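Local coordinates for protein inositol-1-monophosphatase (Thermotoga maritima, PDB 2P3N) that hydrolyses inositol 1-phosphate, fructose 1,6-bisphosphate and several other phosphate monoesters as a magnesium-dependent homotetrameric phosphatase, at residues A[152-157]-A[193-198]; A[158-163]-A[247-252]. All coordinates share one frame; numbering follows the deposited sequence.

Contact 1: residues A[152-157]-A[193-198]; sequences SYVDFT and VTWRIN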
loop_
_atom_site.group_PDB
_atom_site.type_symbol
_atom_site.label_atom_id
_atom_site.label_comp_id
_atom_site.label_asym_id
_atom_site.label_seq_id
_atom_site.Cartn_x
_atom_site.Cartn_y
_atom_site.Cartn_z
ATOM N N SER A 152 -9.559 13.457 -22.140
ATOM C CA SER A 152 -10.836 14.092 -22.446
ATOM C C SER A 152 -10.681 15.417 -23.186
ATOM O O SER A 152 -10.406 16.452 -22.579
ATOM C CB SER A 152 -11.626 14.317 -21.166
ATOM O OG SER A 152 -11.821 13.090 -20.489
ATOM N N TYR A 153 -10.869 15.382 -24.499
ATOM C CA TYR A 153 -10.737 16.582 -25.311
ATOM C C TYR A 153 -12.053 16.988 -25.936
ATOM O O TYR A 153 -13.067 16.311 -25.786
ATOM C CB TYR A 153 -9.707 16.362 -26.416
ATOM C CG TYR A 153 -8.411 15.791 -25.907
ATOM C CD1 TYR A 153 -7.700 16.431 -24.895
ATOM C CD2 TYR A 153 -7.907 14.594 -26.416
ATOM C CE1 TYR A 153 -6.517 15.894 -24.398
ATOM C CE2 TYR A 153 -6.723 14.048 -25.927
ATOM C CZ TYR A 153 -6.036 14.703 -24.918
ATOM O OH TYR A 153 -4.867 14.175 -24.424
ATOM N N VAL A 154 -12.006 18.106 -26.649
ATOM C CA VAL A 154 -13.157 18.673 -27.335
ATOM C C VAL A 154 -14.029 17.601 -27.995
ATOM O O VAL A 154 -14.771 16.892 -27.320
ATOM C CB VAL A 154 -12.672 19.714 -28.392
ATOM C CG1 VAL A 154 -11.724 19.053 -29.392
ATOM C CG2 VAL A 154 -13.857 20.358 -29.089
ATOM N N ASP A 155 -13.934 17.487 -29.312
ATOM C CA ASP A 155 -14.710 16.517 -30.063
ATOM C C ASP A 155 -13.819 15.344 -30.422
ATOM O O ASP A 155 -14.292 14.307 -30.883
ATOM C CB ASP A 155 -15.239 17.158 -31.345
ATOM C CG ASP A 155 -16.287 18.224 -31.081
ATOM O OD1 ASP A 155 -16.002 19.181 -30.333
ATOM O OD2 ASP A 155 -17.404 18.107 -31.630
ATOM N N PHE A 156 -12.521 15.531 -30.211
ATOM C CA PHE A 156 -11.512 14.522 -30.512
ATOM C C PHE A 156 -11.776 13.172 -29.850
ATOM O O PHE A 156 -11.912 12.144 -30.521
ATOM C CB PHE A 156 -10.144 15.038 -30.076
ATOM C CG PHE A 156 -9.021 14.108 -30.392
ATOM C CD1 PHE A 156 -8.784 12.987 -29.603
ATOM C CD2 PHE A 156 -8.209 14.340 -31.496
ATOM C CE1 PHE A 156 -7.755 12.109 -29.910
ATOM C CE2 PHE A 156 -7.173 13.469 -31.817
ATOM C CZ PHE A 156 -6.944 12.348 -31.021
ATOM N N THR A 157 -11.821 13.186 -28.524
ATOM C CA THR A 157 -12.052 11.987 -27.739
ATOM C C THR A 157 -13.172 11.138 -28.315
ATOM O O THR A 157 -12.912 10.132 -28.967
ATOM C CB THR A 157 -12.385 12.352 -26.278
ATOM O OG1 THR A 157 -11.257 13.005 -25.681
ATOM C CG2 THR A 157 -12.717 11.110 -25.482
ATOM N N VAL A 193 -2.443 8.945 -26.871
ATOM C CA VAL A 193 -2.481 10.112 -27.748
ATOM C C VAL A 193 -3.112 11.334 -27.078
ATOM O O VAL A 193 -4.202 11.241 -26.503
ATOM C CB VAL A 193 -3.262 9.782 -29.036
ATOM C CG1 VAL A 193 -2.551 8.672 -29.798
ATOM C CG2 VAL A 193 -4.670 9.340 -28.691
ATOM N N THR A 194 -2.418 12.473 -27.148
ATOM C CA THR A 194 -2.899 13.721 -26.550
ATOM C C THR A 194 -3.053 14.827 -27.584
ATOM O O THR A 194 -2.537 14.734 -28.699
ATOM C CB THR A 194 -1.960 14.263 -25.446
ATOM O OG1 THR A 194 -0.686 14.589 -26.012
ATOM C CG2 THR A 194 -1.773 13.247 -24.349
ATOM N N TRP A 195 -3.735 15.892 -27.179
ATOM C CA TRP A 195 -4.016 17.012 -28.062
ATOM C C TRP A 195 -4.034 18.329 -27.297
ATOM O O TRP A 195 -4.744 18.470 -26.305
ATOM C CB TRP A 195 -5.378 16.777 -28.709
ATOM C CG TRP A 195 -5.559 17.416 -30.028
ATOM C CD1 TRP A 195 -4.580 17.769 -30.911
ATOM C CD2 TRP A 195 -6.807 17.671 -30.684
ATOM N NE1 TRP A 195 -5.141 18.221 -32.084
ATOM C CE2 TRP A 195 -6.506 18.171 -31.973
ATOM C CE3 TRP A 195 -8.151 17.522 -30.311
ATOM C CZ2 TRP A 195 -7.503 18.521 -32.897
ATOM C CZ3 TRP A 195 -9.148 17.871 -31.233
ATOM C CH2 TRP A 195 -8.813 18.362 -32.510
ATOM N N ARG A 196 -3.259 19.295 -27.774
ATOM C CA ARG A 196 -3.192 20.608 -27.143
ATOM C C ARG A 196 -2.781 20.504 -25.686
ATOM O O ARG A 196 -3.524 20.918 -24.800
ATOM C CB ARG A 196 -4.549 21.316 -27.219
ATOM C CG ARG A 196 -5.226 21.248 -28.576
ATOM C CD ARG A 196 -6.335 22.281 -28.665
ATOM N NE ARG A 196 -7.305 21.963 -29.706
ATOM C CZ ARG A 196 -8.123 20.916 -29.666
ATOM N NH1 ARG A 196 -8.091 20.078 -28.638
ATOM N NH2 ARG A 196 -8.988 20.718 -30.649
ATOM N N ILE A 197 -1.597 19.953 -25.443
ATOM C CA ILE A 197 -1.083 19.797 -24.086
ATOM C C ILE A 197 0.206 20.610 -23.916
ATOM O O ILE A 197 0.899 20.894 -24.890
ATOM C CB ILE A 197 -0.788 18.308 -23.782
ATOM C CG1 ILE A 197 0.460 17.842 -24.541
ATOM C CG2 ILE A 197 -1.979 17.453 -24.183
ATOM C CD1 ILE A 197 0.348 17.936 -26.030
ATOM N N ASN A 198 0.531 20.996 -22.685
ATOM C CA ASN A 198 1.752 21.758 -22.460
ATOM C C ASN A 198 2.888 20.804 -22.132
ATOM O O ASN A 198 2.658 19.635 -21.831
ATOM C CB ASN A 198 1.562 22.758 -21.327
ATOM C CG ASN A 198 0.370 23.654 -21.546
ATOM O OD1 ASN A 198 -0.755 23.308 -21.184
ATOM N ND2 ASN A 198 0.603 24.809 -22.157
#

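Contact 2: residues A[158-163]-A[247-252]; sequences GKFIER and NEVVEE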
loop_
_atom_site.group_PDB
_atom_site.type_symbol
_atom_site.label_atom_id
_atom_site.label_comp_id
_atom_site.label_asym_id
_atom_site.label_seq_id
_atom_site.Cartn_x
_atom_site.Cartn_y
_atom_site.Cartn_z
ATOM N N GLY A 158 -14.412 11.555 -28.071
ATOM C CA GLY A 158 -15.568 10.821 -28.562
ATOM C C GLY A 158 -15.432 10.267 -29.969
ATOM O O GLY A 158 -15.936 9.184 -30.264
ATOM N N LYS A 159 -14.759 11.010 -30.843
ATOM C CA LYS A 159 -14.563 10.572 -32.221
ATOM C C LYS A 159 -13.474 9.514 -32.299
ATOM O O LYS A 159 -13.659 8.469 -32.926
ATOM C CB LYS A 159 -14.191 11.760 -33.118
ATOM C CG LYS A 159 -15.373 12.616 -33.526
ATOM C CD LYS A 159 -16.331 11.826 -34.406
ATOM C CE LYS A 159 -17.612 12.597 -34.668
ATOM N NZ LYS A 159 -18.397 12.806 -33.419
ATOM N N PHE A 160 -12.342 9.795 -31.659
ATOM C CA PHE A 160 -11.217 8.870 -31.647
ATOM C C PHE A 160 -11.663 7.509 -31.122
ATOM O O PHE A 160 -11.070 6.479 -31.447
ATOM C CB PHE A 160 -10.090 9.433 -30.790
ATOM C CG PHE A 160 -8.885 8.537 -30.707
ATOM C CD1 PHE A 160 -8.766 7.599 -29.690
ATOM C CD2 PHE A 160 -7.860 8.639 -31.642
ATOM C CE1 PHE A 160 -7.639 6.776 -29.603
ATOM C CE2 PHE A 160 -6.729 7.819 -31.563
ATOM C CZ PHE A 160 -6.619 6.888 -30.542
ATOM N N ILE A 161 -12.705 7.511 -30.297
ATOM C CA ILE A 161 -13.245 6.266 -29.777
ATOM C C ILE A 161 -13.860 5.552 -30.974
ATOM O O ILE A 161 -13.453 4.442 -31.324
ATOM C CB ILE A 161 -14.370 6.503 -28.751
ATOM C CG1 ILE A 161 -13.817 7.195 -27.505
ATOM C CG2 ILE A 161 -15.037 5.182 -28.402
ATOM C CD1 ILE A 161 -12.794 6.392 -26.762
ATOM N N GLU A 162 -14.831 6.219 -31.601
ATOM C CA GLU A 162 -15.553 5.702 -32.766
ATOM C C GLU A 162 -14.651 5.000 -33.765
ATOM O O GLU A 162 -14.933 3.876 -34.190
ATOM C CB GLU A 162 -16.290 6.839 -33.478
ATOM C CG GLU A 162 -17.282 7.571 -32.592
ATOM C CD GLU A 162 -18.124 8.583 -33.351
ATOM O OE1 GLU A 162 -18.821 8.174 -34.307
ATOM O OE2 GLU A 162 -18.094 9.784 -32.988
ATOM N N ARG A 163 -13.570 5.673 -34.135
ATOM C CA ARG A 163 -12.617 5.134 -35.092
ATOM C C ARG A 163 -11.909 3.910 -34.530
ATOM O O ARG A 163 -11.904 2.841 -35.141
ATOM C CB ARG A 163 -11.550 6.177 -35.423
ATOM C CG ARG A 163 -12.012 7.618 -35.397
ATOM C CD ARG A 163 -12.716 8.027 -36.671
ATOM N NE ARG A 163 -14.129 7.670 -36.648
ATOM C CZ ARG A 163 -15.007 8.047 -37.570
ATOM N NH1 ARG A 163 -16.278 7.676 -37.464
ATOM N NH2 ARG A 163 -14.617 8.795 -38.599
ATOM N N ASN A 247 -5.182 11.108 -37.559
ATOM C CA ASN A 247 -5.341 12.108 -38.617
ATOM C C ASN A 247 -6.685 11.905 -39.310
ATOM O O ASN A 247 -7.258 12.834 -39.876
ATOM C CB ASN A 247 -4.197 11.993 -39.632
ATOM C CG ASN A 247 -2.874 12.510 -39.082
ATOM O OD1 ASN A 247 -1.809 11.942 -39.344
ATOM N ND2 ASN A 247 -2.935 13.604 -38.328
ATOM N N GLU A 248 -7.185 10.678 -39.262
ATOM C CA GLU A 248 -8.471 10.356 -39.851
ATOM C C GLU A 248 -9.522 11.150 -39.072
ATOM O O GLU A 248 -10.462 11.698 -39.650
ATOM C CB GLU A 248 -8.732 8.856 -39.714
ATOM C CG GLU A 248 -9.986 8.360 -40.406
ATOM C CD GLU A 248 -10.278 6.898 -40.100
ATOM O OE1 GLU A 248 -10.778 6.602 -38.989
ATOM O OE2 GLU A 248 -9.998 6.044 -40.970
ATOM N N VAL A 249 -9.339 11.212 -37.755
ATOM C CA VAL A 249 -10.246 11.928 -36.854
ATOM C C VAL A 249 -10.002 13.432 -36.914
ATOM O O VAL A 249 -10.940 14.231 -36.850
ATOM C CB VAL A 249 -10.046 11.490 -35.377
ATOM C CG1 VAL A 249 -11.060 12.188 -34.476
ATOM C CG2 VAL A 249 -10.168 9.992 -35.256
ATOM N N VAL A 250 -8.733 13.806 -37.020
ATOM C CA VAL A 250 -8.354 15.208 -37.075
ATOM C C VAL A 250 -8.937 15.887 -38.305
ATOM O O VAL A 250 -9.456 17.000 -38.221
ATOM C CB VAL A 250 -6.816 15.379 -37.096
ATOM C CG1 VAL A 250 -6.460 16.856 -37.200
ATOM C CG2 VAL A 250 -6.204 14.780 -35.837
ATOM N N GLU A 251 -8.853 15.216 -39.448
ATOM C CA GLU A 251 -9.376 15.787 -40.674
ATOM C C GLU A 251 -10.891 15.915 -40.589
ATOM O O GLU A 251 -11.453 16.955 -40.939
ATOM C CB GLU A 251 -9.001 14.919 -41.866
ATOM C CG GLU A 251 -9.264 15.587 -43.200
ATOM C CD GLU A 251 -9.173 14.617 -44.357
ATOM O OE1 GLU A 251 -10.017 13.693 -44.423
ATOM O OE2 GLU A 251 -8.261 14.773 -45.196
ATOM N N GLU A 252 -11.551 14.859 -40.120
ATOM C CA GLU A 252 -13.007 14.860 -39.990
ATOM C C GLU A 252 -13.525 16.074 -39.219
ATOM O O GLU A 252 -14.503 16.707 -39.624
ATOM C CB GLU A 252 -13.480 13.591 -39.284
ATOM C CG GLU A 252 -14.962 13.615 -38.944
ATOM C CD GLU A 252 -15.361 12.506 -37.990
ATOM O OE1 GLU A 252 -14.790 12.447 -36.874
ATOM O OE2 GLU A 252 -16.244 11.693 -38.350
#

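Contact 1: residues A[152-157]-A[193-198]
Tyr153 lays one face of its ring over the CB of Trp195, which sits 4.1 Å from the ring centroid and only 11° off the normal, a CH-pi contact. With its CG turned away from its own carbonyl carbon (chi1 -50°), the phenol runs along the backbone of 194-195 and brings its OH next to Thr194, while the carbonyl oxygen of Val193 lies at the ring edge, in its plane. Beside it the buried Phe156 approaches one face of the Trp195 indole; the phenyl and six-membered rings are 4.9 Å between centroids with planes at 46°, an oblique pairing. CE1 of Phe156 also reaches CG2 of Val193 at 4.3 Å. The turn on this packed side leads from strand 147-150 into helix 156-167 and lies against strand 191-195; the two strands are parallel neighbours in the five-stranded mixed sheet of the inositol monophosphatase fold. A nearly straight hydrogen bond of 2.7 Å from the backbone N of Tyr153 to OG1 of Thr157 ties that turn to the helix. Toward solvent the contact thins: the exposed Val154 touches CZ3 of Trp195 through CG1, which lies 3.4 Å from NH2 of Arg196. The extended chain of Arg196, a probable substrate-binding residue, runs back along its neighbour's indole and lays its guanidinium on the face opposite Phe156, toward the rim.

Contact 2: residues A[158-163]-A[247-252]
Val249 fits between Lys159 and Arg163, one turn apart on the facing helix, with a methyl for each. Val249 CG1, anti to the backbone N (chi1 -177°), presses on CB of Lys159 at 3.4 Å, tighter than usual for two carbons, and also lies near the backbone N of Phe160. Val249 CG2 lies 3.5 Å from CD of Arg163 and, more distantly, faces CD2 of the Phe160 ring at 4.5 Å. Outside this apolar centre the long polar chains cross. Glu252, extended beyond CG, reaches over to the 158-163 helix, lays one oxygen on the Lys159 methylenes and pairs the other with Arg163. Glu252 OE1 rests 3.0 Å from CD of Lys159 and is buried there without a polar partner; Glu252 OE2 forms a salt bridge of 3.3 Å with NH2 of Arg163. That oxygen stands well out of the guanidinium plane, so the attraction is one of charge, with no N-H aimed at it. Bends at chi2 and chi3 fold the Arg163 chain back across Val249, and CD of Arg163 comes to 3.3 Å from OE1 of Glu248. The carboxylate of Glu248 is turned 87° to the guanidinium, and its OE2 pairs with Lys244 instead. The ammonium of Lys159 leads away from Glu252: its NZ makes a salt bridge to Glu162 of a neighbouring subunit and another, at 3.1 Å, to OE2 of Glu162 in its own helix. With segment axes 9.5 Å apart and directions at 131°, a small apolar patch centred on Val249 and flanked by charged chains joins a steeply crossed, broadly opposed helix pair within the inositol monophosphatase fold, beside a subunit interface.

In the fold
Helix 156-167 belongs to both contacts: its first turn and the preceding loop meet strand 191-195 in contact 1, and its next turns meet the C-terminal helix 239-253 in contact 2. Their centres are 11 Å apart, and they join directly where CZ of Phe160 reaches CG2 of Val193 at 3.6 Å. Contact 1 lies nearer the middle of the chain, about 13 Å from its centre against about 22 Å for contact 2, and relies on aromatic rings and the edge of the probable substrate site. Contact 2, farther out, balances one buried valine with charged chains. Both also touch the second subunit.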